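Peptidase M14 domain-containing protein (Shewanella amazonensis, PDB 2QVP) is a putative zinc-dependent hydrolase of the peptidase M14 family, possibly acting as a metallocarboxypeptidase or on ester bonds. Local coordinates at residues A[22-27]-A[112-117]; A[67-72]-A[155-160]; A[83-88]-A[261-266]; A[177-182]-A[218-223]. All blocks are in the same frame, centred on the assembly; numbering follows the deposited sequence. Where two conformers were deposited one is given.

Interaction 1. Residues A[22-27]-A[112-117]; sequences TDIQRF and GFAKGH
Thr22 and Ala114 bring the two backbones to 4.7 Å between CA atoms, where the turn leading into helix 24-38 meets the end of helix 110-115. Thr22 does the closest work: its CB sits 3.3 Å from Ala114 O, and its CG2 reaches past toward Gly116 N. Its CA also makes a C-H...O contact with Phe113 O. Two residues further on, Ile24 divides its branches between two neighbours, CG1 lying 3.9 Å from Phe113 CD2 and CG2 meeting the Ala114 methyl. Phe113 carries the apolar side of the joint. Extended with CG anti to the backbone N (chi1 -175°), it directs a ring edge at the face of Phe27 in an edge-to-face pair, the centroids of the Phe27 and Phe113 rings 5.3 Å apart and the planes at 56°. Both rings also pack on Trp83, which extends the aromatic cluster into helix 80-91. Each helix end is closed within its own segment. Asp23 is the N-cap of its helix, OD1 accepting from Arg26 N, while Gly116, with positive phi, is the C-prime residue of a Schellman motif in which His117 N returns to Gly112 O.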
loop_
_atom_site.group_PDB
_atom_site.type_symbol
_atom_site.label_atom_id
_atom_site.label_comp_id
_atom_site.label_asym_id
_atom_site.label_seq_id
_atom_site.Cartn_x
_atom_site.Cartn_y
_atom_site.Cartn_z
ATOM N N THR A 22 -4.936 -15.316 6.077
ATOM C CA THR A 22 -5.823 -14.623 6.955
ATOM C C THR A 22 -5.348 -14.687 8.421
ATOM O O THR A 22 -6.066 -14.203 9.304
ATOM C CB THR A 22 -7.218 -15.260 6.866
ATOM O OG1 THR A 22 -7.125 -16.651 7.185
ATOM C CG2 THR A 22 -7.834 -15.079 5.463
ATOM N N ASP A 23 -4.177 -15.289 8.695
ATOM C CA ASP A 23 -3.671 -15.443 10.071
ATOM C C ASP A 23 -3.182 -14.081 10.613
ATOM O O ASP A 23 -1.979 -13.781 10.653
ATOM C CB ASP A 23 -2.579 -16.527 10.140
ATOM C CG ASP A 23 -2.332 -17.035 11.559
ATOM O OD1 ASP A 23 -2.773 -16.388 12.550
ATOM O OD2 ASP A 23 -1.712 -18.106 11.667
ATOM N N ILE A 24 -4.161 -13.293 11.068
ATOM C CA ILE A 24 -3.930 -11.930 11.552
ATOM C C ILE A 24 -3.136 -11.899 12.870
ATOM O O ILE A 24 -2.366 -10.955 13.087
ATOM C CB ILE A 24 -5.254 -11.117 11.640
ATOM C CG1 ILE A 24 -4.945 -9.618 11.690
ATOM C CG2 ILE A 24 -6.117 -11.608 12.818
ATOM C CD1 ILE A 24 -6.160 -8.697 11.623
ATOM N N GLN A 25 -3.291 -12.918 13.718
ATOM C CA GLN A 25 -2.495 -13.008 14.956
ATOM C C GLN A 25 -1.006 -13.188 14.638
ATOM O O GLN A 25 -0.153 -12.539 15.268
ATOM C CB GLN A 25 -2.975 -14.135 15.893
ATOM C CG GLN A 25 -4.225 -13.805 16.744
ATOM C CD GLN A 25 -4.384 -14.740 17.981
ATOM O OE1 GLN A 25 -3.656 -15.738 18.137
ATOM N NE2 GLN A 25 -5.336 -14.395 18.873
ATOM N N ARG A 26 -0.709 -14.088 13.691
ATOM C CA ARG A 26 0.640 -14.312 13.196
ATOM C C ARG A 26 1.182 -13.053 12.522
ATOM O O ARG A 26 2.362 -12.732 12.692
ATOM C CB ARG A 26 0.709 -15.503 12.210
ATOM C CG ARG A 26 2.116 -15.736 11.560
ATOM C CD ARG A 26 3.206 -16.061 12.580
ATOM N NE ARG A 26 2.938 -17.355 13.212
ATOM C CZ ARG A 26 3.152 -18.544 12.644
ATOM N NH1 ARG A 26 3.678 -18.658 11.426
ATOM N NH2 ARG A 26 2.852 -19.650 13.318
ATOM N N PHE A 27 0.343 -12.396 11.713
ATOM C CA PHE A 27 0.695 -11.147 11.062
ATOM C C PHE A 27 1.180 -10.074 12.057
ATOM O O PHE A 27 2.287 -9.535 11.922
ATOM C CB PHE A 27 -0.474 -10.588 10.224
ATOM C CG PHE A 27 -0.116 -9.318 9.539
ATOM C CD1 PHE A 27 0.726 -9.353 8.433
ATOM C CD2 PHE A 27 -0.527 -8.092 10.048
ATOM C CE1 PHE A 27 1.123 -8.193 7.841
ATOM C CE2 PHE A 27 -0.125 -6.920 9.463
ATOM C CZ PHE A 27 0.706 -6.970 8.358
ATOM N N GLY A 112 -11.463 -7.274 7.381
ATOM C CA GLY A 112 -11.510 -7.887 6.078
ATOM C C GLY A 112 -10.403 -8.924 5.966
ATOM O O GLY A 112 -10.653 -10.089 5.619
ATOM N N PHE A 113 -9.185 -8.483 6.253
ATOM C CA PHE A 113 -7.968 -9.327 6.217
ATOM C C PHE A 113 -8.089 -10.644 6.987
ATOM O O PHE A 113 -7.733 -11.717 6.472
ATOM C CB PHE A 113 -6.791 -8.513 6.769
ATOM C CG PHE A 113 -5.465 -9.201 6.686
ATOM C CD1 PHE A 113 -4.708 -9.127 5.536
ATOM C CD2 PHE A 113 -4.951 -9.892 7.783
ATOM C CE1 PHE A 113 -3.485 -9.710 5.479
ATOM C CE2 PHE A 113 -3.738 -10.488 7.724
ATOM C CZ PHE A 113 -2.990 -10.386 6.580
ATOM N N ALA A 114 -8.603 -10.550 8.208
ATOM C CA ALA A 114 -8.785 -11.700 9.077
ATOM C C ALA A 114 -9.716 -12.748 8.481
ATOM O O ALA A 114 -9.589 -13.926 8.811
ATOM C CB ALA A 114 -9.312 -11.262 10.451
ATOM N N LYS A 115 -10.666 -12.324 7.642
ATOM C CA LYS A 115 -11.638 -13.228 7.000
ATOM C C LYS A 115 -11.372 -13.511 5.535
ATOM O O LYS A 115 -12.029 -14.377 4.943
ATOM C CB LYS A 115 -13.055 -12.642 7.157
ATOM C CG LYS A 115 -13.495 -12.446 8.638
ATOM C CD LYS A 115 -13.602 -13.768 9.425
ATOM C CE LYS A 115 -13.884 -13.533 10.893
ATOM N NZ LYS A 115 -15.170 -12.789 11.071
ATOM N N GLY A 116 -10.417 -12.804 4.947
ATOM C CA GLY A 116 -10.100 -12.958 3.530
ATOM C C GLY A 116 -11.129 -12.357 2.594
ATOM O O GLY A 116 -11.288 -12.860 1.479
ATOM N N HIS A 117 -11.842 -11.306 3.023
ATOM C CA HIS A 117 -12.814 -10.641 2.138
ATOM C C HIS A 117 -12.511 -9.164 1.993
ATOM O O HIS A 117 -11.972 -8.525 2.893
ATOM C CB HIS A 117 -14.294 -10.913 2.491
ATOM C CG HIS A 117 -14.730 -10.495 3.861
ATOM N ND1 HIS A 117 -14.729 -9.181 4.288
ATOM C CD2 HIS A 117 -15.331 -11.208 4.846
ATOM C CE1 HIS A 117 -15.234 -9.114 5.508
ATOM N NE2 HIS A 117 -15.614 -10.329 5.867
#

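Interaction 2. Residues A[67-72]-A[155-160]; sequences NLLISA and HLLQVA
Asn67 and Val159 form the polar link between strand 67-72 and helix 155-160. Asn67 ND2 donates to Val159 O over 2.8 Å, with an N-H...O angle of 151°. The acceptor lies close to the amide plane of Asn67, whereas the donor stands well above the plane of the Val159 carbonyl, 47° out of it. The Val159 CG1 methyl lies alongside the amide, 3.6 Å from Asn67 ND2, the two side chains running side by side in the same direction. The opposite end of the same amide is engaged too: OD1 accepts from Asn101 ND2 on the neighbouring strand 101-105, and with both ends bonded the rotation of the amide is fixed.

Polar atoms also meet here without bonding. Ala160 O is pressed against the strand backbone, 3.2 Å from Asn67 C and equally near Leu68 C. The amides of Leu68 and Leu69 are poorly angled toward it; Leu68 pairs instead with strand 101-105 and Leu69 with Gly164 and Leu166, within the sheet. This is the layered alpha/beta/alpha architecture of the M14 family, with a helix end laid across the beginning of an interior parallel strand; the segment axes run at 113° and approach to 7.6 Å.

Apolar contacts complete the interface. Leu69 is turned to the helix, its CB 4.5 Å from Ala160 CB and its CD2 4.3 Å from Leu157 CD2. Leu69 also touches Leu55 and Leu233, joining strand 51-57 and helix 229-235 to this hydrophobic layer.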
loop_
_atom_site.group_PDB
_atom_site.type_symbol
_atom_site.label_atom_id
_atom_site.label_comp_id
_atom_site.label_asym_id
_atom_site.label_seq_id
_atom_site.Cartn_x
_atom_site.Cartn_y
_atom_site.Cartn_z
ATOM N N ASN A 67 10.053 12.010 2.510
ATOM C CA ASN A 67 8.999 11.411 3.277
ATOM C C ASN A 67 8.237 10.512 2.346
ATOM O O ASN A 67 7.478 10.993 1.491
ATOM C CB ASN A 67 8.056 12.456 3.857
ATOM C CG ASN A 67 8.732 13.366 4.880
ATOM O OD1 ASN A 67 9.910 13.198 5.206
ATOM N ND2 ASN A 67 7.987 14.365 5.358
ATOM N N LEU A 68 8.458 9.210 2.513
ATOM C CA LEU A 68 7.782 8.195 1.739
ATOM C C LEU A 68 6.789 7.415 2.626
ATOM O O LEU A 68 7.094 7.126 3.755
ATOM C CB LEU A 68 8.802 7.244 1.122
ATOM C CG LEU A 68 9.285 7.436 -0.312
ATOM C CD1 LEU A 68 9.335 8.887 -0.775
ATOM C CD2 LEU A 68 10.608 6.668 -0.476
ATOM N N LEU A 69 5.597 7.136 2.093
ATOM C CA LEU A 69 4.585 6.332 2.793
ATOM C C LEU A 69 4.256 5.104 1.952
ATOM O O LEU A 69 4.056 5.213 0.723
ATOM C CB LEU A 69 3.319 7.134 3.069
ATOM C CG LEU A 69 2.142 6.422 3.780
ATOM C CD1 LEU A 69 2.539 5.884 5.136
ATOM C CD2 LEU A 69 0.949 7.350 3.902
ATOM N N ILE A 70 4.199 3.946 2.612
ATOM C CA ILE A 70 3.793 2.730 1.998
ATOM C C ILE A 70 2.542 2.244 2.708
ATOM O O ILE A 70 2.571 2.099 3.924
ATOM C CB ILE A 70 4.864 1.631 2.072
ATOM C CG1 ILE A 70 6.204 2.104 1.448
ATOM C CG2 ILE A 70 4.316 0.387 1.397
ATOM C CD1 ILE A 70 7.288 1.053 1.407
ATOM N N SER A 71 1.453 1.980 1.972
ATOM C CA SER A 71 0.232 1.451 2.612
ATOM C C SER A 71 -0.199 0.101 2.013
ATOM O O SER A 71 0.098 -0.210 0.855
ATOM C CB SER A 71 -0.921 2.459 2.588
ATOM O OG SER A 71 -1.199 2.895 1.271
ATOM N N ALA A 72 -0.871 -0.707 2.820
ATOM C CA ALA A 72 -1.346 -2.004 2.359
ATOM C C ALA A 72 -2.605 -2.416 3.099
ATOM O O ALA A 72 -2.956 -1.829 4.118
ATOM C CB ALA A 72 -0.252 -3.076 2.520
ATOM N N HIS A 155 -3.237 15.216 8.267
ATOM C CA HIS A 155 -2.008 15.998 8.228
ATOM C C HIS A 155 -0.759 15.132 8.350
ATOM O O HIS A 155 0.161 15.270 7.541
ATOM C CB HIS A 155 -2.017 17.058 9.330
ATOM C CG HIS A 155 -0.807 17.920 9.317
ATOM N ND1 HIS A 155 0.173 17.844 10.285
ATOM C CD2 HIS A 155 -0.380 18.829 8.416
ATOM C CE1 HIS A 155 1.141 18.693 9.990
ATOM N NE2 HIS A 155 0.822 19.312 8.868
ATOM N N LEU A 156 -0.755 14.246 9.347
ATOM C CA LEU A 156 0.344 13.301 9.565
ATOM C C LEU A 156 0.644 12.445 8.323
ATOM O O LEU A 156 1.797 12.281 7.971
ATOM C CB LEU A 156 0.018 12.363 10.742
ATOM C CG LEU A 156 1.038 11.307 11.198
ATOM C CD1 LEU A 156 2.236 11.988 11.768
ATOM C CD2 LEU A 156 0.419 10.365 12.221
ATOM N N LEU A 157 -0.414 11.932 7.678
ATOM C CA LEU A 157 -0.290 11.062 6.511
ATOM C C LEU A 157 0.109 11.824 5.253
ATOM O O LEU A 157 0.731 11.253 4.353
ATOM C CB LEU A 157 -1.596 10.304 6.302
ATOM C CG LEU A 157 -2.012 9.406 7.472
ATOM C CD1 LEU A 157 -3.456 8.999 7.303
ATOM C CD2 LEU A 157 -1.088 8.173 7.609
ATOM N N GLN A 158 -0.278 13.093 5.181
ATOM C CA GLN A 158 0.097 13.962 4.073
ATOM C C GLN A 158 1.592 14.308 4.164
ATOM O O GLN A 158 2.312 14.208 3.168
ATOM C CB GLN A 158 -0.777 15.216 4.043
ATOM C CG GLN A 158 -2.260 14.956 3.686
ATOM C CD GLN A 158 -3.171 16.167 3.941
ATOM O OE1 GLN A 158 -2.884 17.017 4.779
ATOM N NE2 GLN A 158 -4.264 16.243 3.210
ATOM N N VAL A 159 2.049 14.667 5.365
ATOM C CA VAL A 159 3.470 14.916 5.616
ATOM C C VAL A 159 4.281 13.648 5.339
ATOM O O VAL A 159 5.313 13.710 4.677
ATOM C CB VAL A 159 3.755 15.395 7.078
ATOM C CG1 VAL A 159 5.254 15.472 7.360
ATOM C CG2 VAL A 159 3.086 16.736 7.355
ATOM N N ALA A 160 3.771 12.519 5.817
ATOM C CA ALA A 160 4.399 11.195 5.653
ATOM C C ALA A 160 4.582 10.771 4.195
ATOM O O ALA A 160 5.474 10.017 3.922
ATOM C CB ALA A 160 3.608 10.135 6.401
#

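Interaction 3. Residues A[83-88]-A[261-266]; sequences WGLLHF and AAMNTF
Phe88 and Met263 join two helices, 80-91 and 252-270, that lie as neighbours over one face of the central sheet. The short segments cross at -56°, their axes 9.5 Å apart. Met263, present as selenomethionine, lays its CB over the Phe88 ring in a CH-pi contact, 3.8 Å from the centroid. Its selenium follows obliquely, 4.6 Å from that centroid, giving the selenium version of a Met-aromatic contact. Beyond CG the chain stays extended, which carries SE to within 3.5 Å of Leu85 CA and the terminal CE up to Leu85 N. Met263 CE also lies 4.0 Å from Gly84 C, against the helix backbone. Ile70 of strand 67-72 touches Leu85, Phe88 and Met263, so both helices rest on it within the alpha/beta/alpha sandwich. Beside the ring, Asn264 OD1 approaches the edge of Phe88, 3.2 Å from CD1, where aromatic hydrogens are weakly positive. The ring and amide planes stand 51° apart. A water bridges the helices by donating to Asn264 OD1, at 2.7 Å, and to Phe88 O.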
loop_
_atom_site.group_PDB
_atom_site.type_symbol
_atom_site.label_atom_id
_atom_site.label_comp_id
_atom_site.label_asym_id
_atom_site.label_seq_id
_atom_site.Cartn_x
_atom_site.Cartn_y
_atom_site.Cartn_z
ATOM N N TRP A 83 1.450 -8.980 3.712
ATOM C CA TRP A 83 2.478 -9.991 3.871
ATOM C C TRP A 83 3.734 -9.579 3.149
ATOM O O TRP A 83 4.817 -9.840 3.651
ATOM C CB TRP A 83 2.011 -11.376 3.423
ATOM C CG TRP A 83 0.980 -11.961 4.337
ATOM C CD1 TRP A 83 -0.339 -12.112 4.084
ATOM C CD2 TRP A 83 1.193 -12.473 5.668
ATOM N NE1 TRP A 83 -0.968 -12.680 5.154
ATOM C CE2 TRP A 83 -0.058 -12.910 6.147
ATOM C CE3 TRP A 83 2.311 -12.574 6.503
ATOM C CZ2 TRP A 83 -0.226 -13.448 7.420
ATOM C CZ3 TRP A 83 2.149 -13.124 7.760
ATOM C CH2 TRP A 83 0.889 -13.560 8.201
ATOM N N GLY A 84 3.590 -8.954 1.983
ATOM C CA GLY A 84 4.707 -8.431 1.227
ATOM C C GLY A 84 5.420 -7.338 1.996
ATOM O O GLY A 84 6.666 -7.259 1.975
ATOM N N LEU A 85 4.653 -6.475 2.667
ATOM C CA LEU A 85 5.257 -5.411 3.463
ATOM C C LEU A 85 6.053 -5.994 4.599
ATOM O O LEU A 85 7.145 -5.519 4.911
ATOM C CB LEU A 85 4.212 -4.494 4.020
ATOM C CG LEU A 85 4.865 -3.249 4.646
ATOM C CD1 LEU A 85 4.433 -2.017 3.870
ATOM C CD2 LEU A 85 4.426 -3.191 6.071
ATOM N N LEU A 86 5.502 -7.034 5.216
ATOM C CA LEU A 86 6.187 -7.739 6.278
ATOM C C LEU A 86 7.497 -8.302 5.719
ATOM O O LEU A 86 8.548 -8.173 6.355
ATOM C CB LEU A 86 5.270 -8.833 6.846
ATOM C CG LEU A 86 5.420 -9.347 8.250
ATOM C CD1 LEU A 86 4.381 -10.473 8.449
ATOM C CD2 LEU A 86 6.802 -9.833 8.534
ATOM N N HIS A 87 7.444 -8.894 4.519
ATOM C CA HIS A 87 8.649 -9.444 3.877
ATOM C C HIS A 87 9.692 -8.340 3.546
ATOM O O HIS A 87 10.913 -8.525 3.754
ATOM C CB HIS A 87 8.280 -10.303 2.648
ATOM C CG HIS A 87 9.464 -10.915 1.976
ATOM N ND1 HIS A 87 10.154 -11.980 2.512
ATOM C CD2 HIS A 87 10.108 -10.590 0.827
ATOM C CE1 HIS A 87 11.174 -12.282 1.726
ATOM N NE2 HIS A 87 11.171 -11.452 0.702
ATOM N N PHE A 88 9.206 -7.210 3.042
ATOM C CA PHE A 88 10.028 -6.018 2.740
ATOM C C PHE A 88 10.800 -5.581 3.986
ATOM O O PHE A 88 12.025 -5.434 3.943
ATOM C CB PHE A 88 9.127 -4.882 2.163
ATOM C CG PHE A 88 9.751 -3.482 2.166
ATOM C CD1 PHE A 88 10.711 -3.123 1.237
ATOM C CD2 PHE A 88 9.296 -2.507 3.071
ATOM C CE1 PHE A 88 11.262 -1.844 1.245
ATOM C CE2 PHE A 88 9.845 -1.229 3.084
ATOM C CZ PHE A 88 10.822 -0.901 2.169
ATOM N N ALA A 261 9.306 -6.362 -3.719
ATOM C CA ALA A 261 10.170 -5.910 -4.831
ATOM C C ALA A 261 9.785 -4.503 -5.281
ATOM O O ALA A 261 10.655 -3.651 -5.483
ATOM C CB ALA A 261 10.059 -6.871 -5.988
ATOM N N ALA A 262 8.480 -4.281 -5.445
ATOM C CA ALA A 262 7.938 -2.961 -5.790
ATOM C C ALA A 262 8.242 -1.930 -4.685
ATOM O O ALA A 262 8.576 -0.795 -5.001
ATOM C CB ALA A 262 6.442 -3.039 -6.041
HETATM N N MSE A 263 8.141 -2.331 -3.401
HETATM C CA MSE A 263 8.458 -1.437 -2.265
HETATM C C MSE A 263 9.927 -1.048 -2.272
HETATM O O MSE A 263 10.265 0.132 -2.079
HETATM C CB MSE A 263 8.071 -2.056 -0.921
HETATM C CG MSE A 263 6.587 -2.259 -0.766
HETATM SE SE MSE A 263 6.077 -3.383 0.699
HETATM C CE MSE A 263 4.334 -3.948 0.086
ATOM N N ASN A 264 10.788 -2.026 -2.532
ATOM C CA ASN A 264 12.233 -1.781 -2.706
ATOM C C ASN A 264 12.533 -0.798 -3.829
ATOM O O ASN A 264 13.317 0.114 -3.633
ATOM C CB ASN A 264 13.005 -3.070 -3.014
ATOM C CG ASN A 264 13.144 -3.989 -1.808
ATOM O OD1 ASN A 264 13.249 -3.537 -0.661
ATOM N ND2 ASN A 264 13.176 -5.298 -2.072
ATOM N N THR A 265 11.909 -0.995 -4.992
ATOM C CA THR A 265 12.093 -0.119 -6.160
ATOM C C THR A 265 11.577 1.279 -5.886
ATOM O O THR A 265 12.230 2.246 -6.252
ATOM C CB THR A 265 11.383 -0.684 -7.401
ATOM O OG1 THR A 265 11.816 -2.030 -7.612
ATOM C CG2 THR A 265 11.695 0.130 -8.638
ATOM N N PHE A 266 10.412 1.359 -5.238
ATOM C CA PHE A 266 9.792 2.619 -4.854
ATOM C C PHE A 266 10.735 3.447 -3.965
ATOM O O PHE A 266 11.001 4.618 -4.282
ATOM C CB PHE A 266 8.435 2.326 -4.183
ATOM C CG PHE A 266 7.765 3.521 -3.582
ATOM C CD1 PHE A 266 7.094 4.442 -4.379
ATOM C CD2 PHE A 266 7.764 3.696 -2.203
ATOM C CE1 PHE A 266 6.442 5.533 -3.781
ATOM C CE2 PHE A 266 7.128 4.761 -1.601
ATOM C CZ PHE A 266 6.472 5.682 -2.376
HETATM O O HOH W 1 13.513 -4.843 1.701
#

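Interaction 4. Residues A[177-182]-A[218-223]; sequences TYVYTF and SGVIFN
Val179 and Ile221 are linked by the backbone bonds of a parallel strand pair, 178-182 with 220-222, at one margin of the mixed sheet of this M14 fold. Val179 O accepts from Ile221 N at 2.8 Å, and Thr181 N gives to Ile221 O at 2.9 Å. Val179 N to Gly219 O and Asn223 N to Thr181 O continue the alternation in both directions, while C-H...O contacts such as Tyr180 CA to Ile221 O fill the intervals.

Around this backbone, side chains separate to two faces. Tyr180 and Ile221 run side by side on one, and Ile221 CD1 lies over the Tyr180 ring, 3.7 Å from its centroid. Placing CG1 anti to the carbonyl carbon (chi1 -63°) also brings Ile221 CD1 3.8 Å from Tyr178 CE2, so it meets both tyrosines. On the other face Val179 CG2 packs on Val220 CG2, and Thr181 OG1 lies in plane at the edge of the Phe222 ring.

Further out, Thr181 OG1 is hydrogen-bonded to Ser192 OG of helix 190-200, and Arg196 and Leu199 of that helix pack on Val179. On the tyrosine face, Tyr178 OH is hydrogen-bonded to Asp171 OD2, with the Tyr178 side chain about 4 Å from that of Glu245, the predicted proton donor/acceptor. At the far end, Asn223 ND2 bonds to Glu183 O, and Asn223 OD1 lies 3.2 Å from Phe182 CA.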
loop_
_atom_site.group_PDB
_atom_site.type_symbol
_atom_site.label_atom_id
_atom_site.label_comp_id
_atom_site.label_asym_id
_atom_site.label_seq_id
_atom_site.Cartn_x
_atom_site.Cartn_y
_atom_site.Cartn_z
ATOM N N THR A 177 -0.228 -8.430 -14.316
ATOM C CA THR A 177 0.026 -7.327 -13.386
ATOM C C THR A 177 0.061 -5.992 -14.122
ATOM O O THR A 177 0.249 -5.928 -15.337
ATOM C CB THR A 177 1.325 -7.596 -12.540
ATOM O OG1 THR A 177 1.357 -6.746 -11.374
ATOM C CG2 THR A 177 2.567 -7.404 -13.357
ATOM N N TYR A 178 -0.162 -4.929 -13.360
ATOM C CA TYR A 178 -0.196 -3.575 -13.873
ATOM C C TYR A 178 -0.086 -2.636 -12.671
ATOM O O TYR A 178 -0.037 -3.073 -11.526
ATOM C CB TYR A 178 -1.485 -3.302 -14.669
ATOM C CG TYR A 178 -2.765 -3.410 -13.864
ATOM C CD1 TYR A 178 -3.314 -4.648 -13.573
ATOM C CD2 TYR A 178 -3.436 -2.263 -13.406
ATOM C CE1 TYR A 178 -4.462 -4.764 -12.824
ATOM C CE2 TYR A 178 -4.607 -2.365 -12.671
ATOM C CZ TYR A 178 -5.120 -3.634 -12.390
ATOM O OH TYR A 178 -6.273 -3.800 -11.646
ATOM N N VAL A 179 0.009 -1.353 -12.960
ATOM C CA VAL A 179 0.106 -0.322 -11.942
ATOM C C VAL A 179 -0.730 0.894 -12.335
ATOM O O VAL A 179 -0.980 1.152 -13.536
ATOM C CB VAL A 179 1.568 0.125 -11.717
ATOM C CG1 VAL A 179 2.372 -0.969 -11.040
ATOM C CG2 VAL A 179 2.203 0.574 -13.070
ATOM N N TYR A 180 -1.209 1.581 -11.296
ATOM C CA TYR A 180 -1.856 2.865 -11.396
ATOM C C TYR A 180 -0.739 3.772 -10.967
ATOM O O TYR A 180 -0.165 3.532 -9.905
ATOM C CB TYR A 180 -3.017 3.059 -10.412
ATOM C CG TYR A 180 -4.310 2.357 -10.747
ATOM C CD1 TYR A 180 -4.544 1.062 -10.305
ATOM C CD2 TYR A 180 -5.285 2.975 -11.530
ATOM C CE1 TYR A 180 -5.716 0.397 -10.634
ATOM C CE2 TYR A 180 -6.480 2.317 -11.851
ATOM C CZ TYR A 180 -6.677 1.032 -11.409
ATOM O OH TYR A 180 -7.850 0.399 -11.700
ATOM N N THR A 181 -0.400 4.788 -11.752
ATOM C CA THR A 181 0.622 5.735 -11.301
ATOM C C THR A 181 0.183 7.186 -11.476
ATOM O O THR A 181 -0.704 7.515 -12.273
ATOM C CB THR A 181 1.977 5.517 -12.019
ATOM O OG1 THR A 181 1.807 5.751 -13.417
ATOM C CG2 THR A 181 2.518 4.100 -11.781
ATOM N N PHE A 182 0.844 8.037 -10.707
ATOM C CA PHE A 182 0.629 9.450 -10.683
ATOM C C PHE A 182 1.981 10.137 -10.782
ATOM O O PHE A 182 2.849 9.900 -9.936
ATOM C CB PHE A 182 -0.068 9.870 -9.382
ATOM C CG PHE A 182 -1.431 9.240 -9.165
ATOM C CD1 PHE A 182 -1.557 7.998 -8.536
ATOM C CD2 PHE A 182 -2.572 9.908 -9.544
ATOM C CE1 PHE A 182 -2.808 7.424 -8.345
ATOM C CE2 PHE A 182 -3.816 9.354 -9.350
ATOM C CZ PHE A 182 -3.946 8.123 -8.747
ATOM N N SER A 218 0.766 0.077 -21.737
ATOM C CA SER A 218 2.100 -0.410 -21.404
ATOM C C SER A 218 2.234 -0.643 -19.897
ATOM O O SER A 218 3.158 -0.120 -19.253
ATOM C CB SER A 218 3.172 0.555 -21.931
ATOM O OG SER A 218 3.019 0.788 -23.323
ATOM N N GLY A 219 1.268 -1.398 -19.359
ATOM C CA GLY A 219 1.209 -1.769 -17.953
ATOM C C GLY A 219 0.889 -0.720 -16.911
ATOM O O GLY A 219 0.972 -1.016 -15.710
ATOM N N VAL A 220 0.479 0.467 -17.369
ATOM C CA VAL A 220 0.221 1.635 -16.538
ATOM C C VAL A 220 -1.143 2.332 -16.812
ATOM O O VAL A 220 -1.491 2.588 -17.968
ATOM C CB VAL A 220 1.300 2.728 -16.785
ATOM C CG1 VAL A 220 1.074 3.916 -15.850
ATOM C CG2 VAL A 220 2.695 2.193 -16.619
ATOM N N ILE A 221 -1.893 2.612 -15.743
ATOM C CA ILE A 221 -3.100 3.453 -15.770
ATOM C C ILE A 221 -2.568 4.740 -15.144
ATOM O O ILE A 221 -2.177 4.762 -13.993
ATOM C CB ILE A 221 -4.260 2.869 -14.975
ATOM C CG1 ILE A 221 -4.716 1.528 -15.590
ATOM C CG2 ILE A 221 -5.410 3.886 -14.923
ATOM C CD1 ILE A 221 -5.659 0.728 -14.675
ATOM N N PHE A 222 -2.555 5.818 -15.900
ATOM C CA PHE A 222 -1.855 7.046 -15.513
ATOM C C PHE A 222 -2.772 8.200 -15.127
ATOM O O PHE A 222 -3.676 8.555 -15.904
ATOM C CB PHE A 222 -0.985 7.450 -16.707
ATOM C CG PHE A 222 -0.051 8.596 -16.439
ATOM C CD1 PHE A 222 0.970 8.471 -15.505
ATOM C CD2 PHE A 222 -0.158 9.776 -17.146
ATOM C CE1 PHE A 222 1.854 9.506 -15.247
ATOM C CE2 PHE A 222 0.722 10.832 -16.899
ATOM C CZ PHE A 222 1.726 10.695 -15.950
ATOM N N ASN A 223 -2.500 8.807 -13.964
ATOM C CA ASN A 223 -3.241 9.967 -13.461
ATOM C C ASN A 223 -4.759 9.801 -13.544
ATOM O O ASN A 223 -5.439 10.627 -14.150
ATOM C CB ASN A 223 -2.786 11.231 -14.206
ATOM C CG ASN A 223 -1.374 11.650 -13.840
ATOM O OD1 ASN A 223 -0.858 11.286 -12.783
ATOM N ND2 ASN A 223 -0.753 12.455 -14.698
#

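How the interactions relate
Interactions 2 and 3 are the more central and share strand 67-72: interaction 2 meets the strand with a helix end, while in interaction 3 helix 80-91 sets Leu85 and Phe88 on Ile70, and helix 252-270 adds Met263 on Ile70 and Phe266 on Leu68. Interaction 1 is peripheral and partly buried, yet touches interaction 3 through Trp83, which packs on Phe27 and Phe113. Interaction 4 is marginal in the sheet it shares with interaction 2, yet buried, and lies across the chain's centre from interaction 1. There regular backbone bonds dominate, whereas interactions 1 and 3 depend on rings and aliphatic groups and interaction 2 adds one side-chain amide bond to leucine and alanine packing.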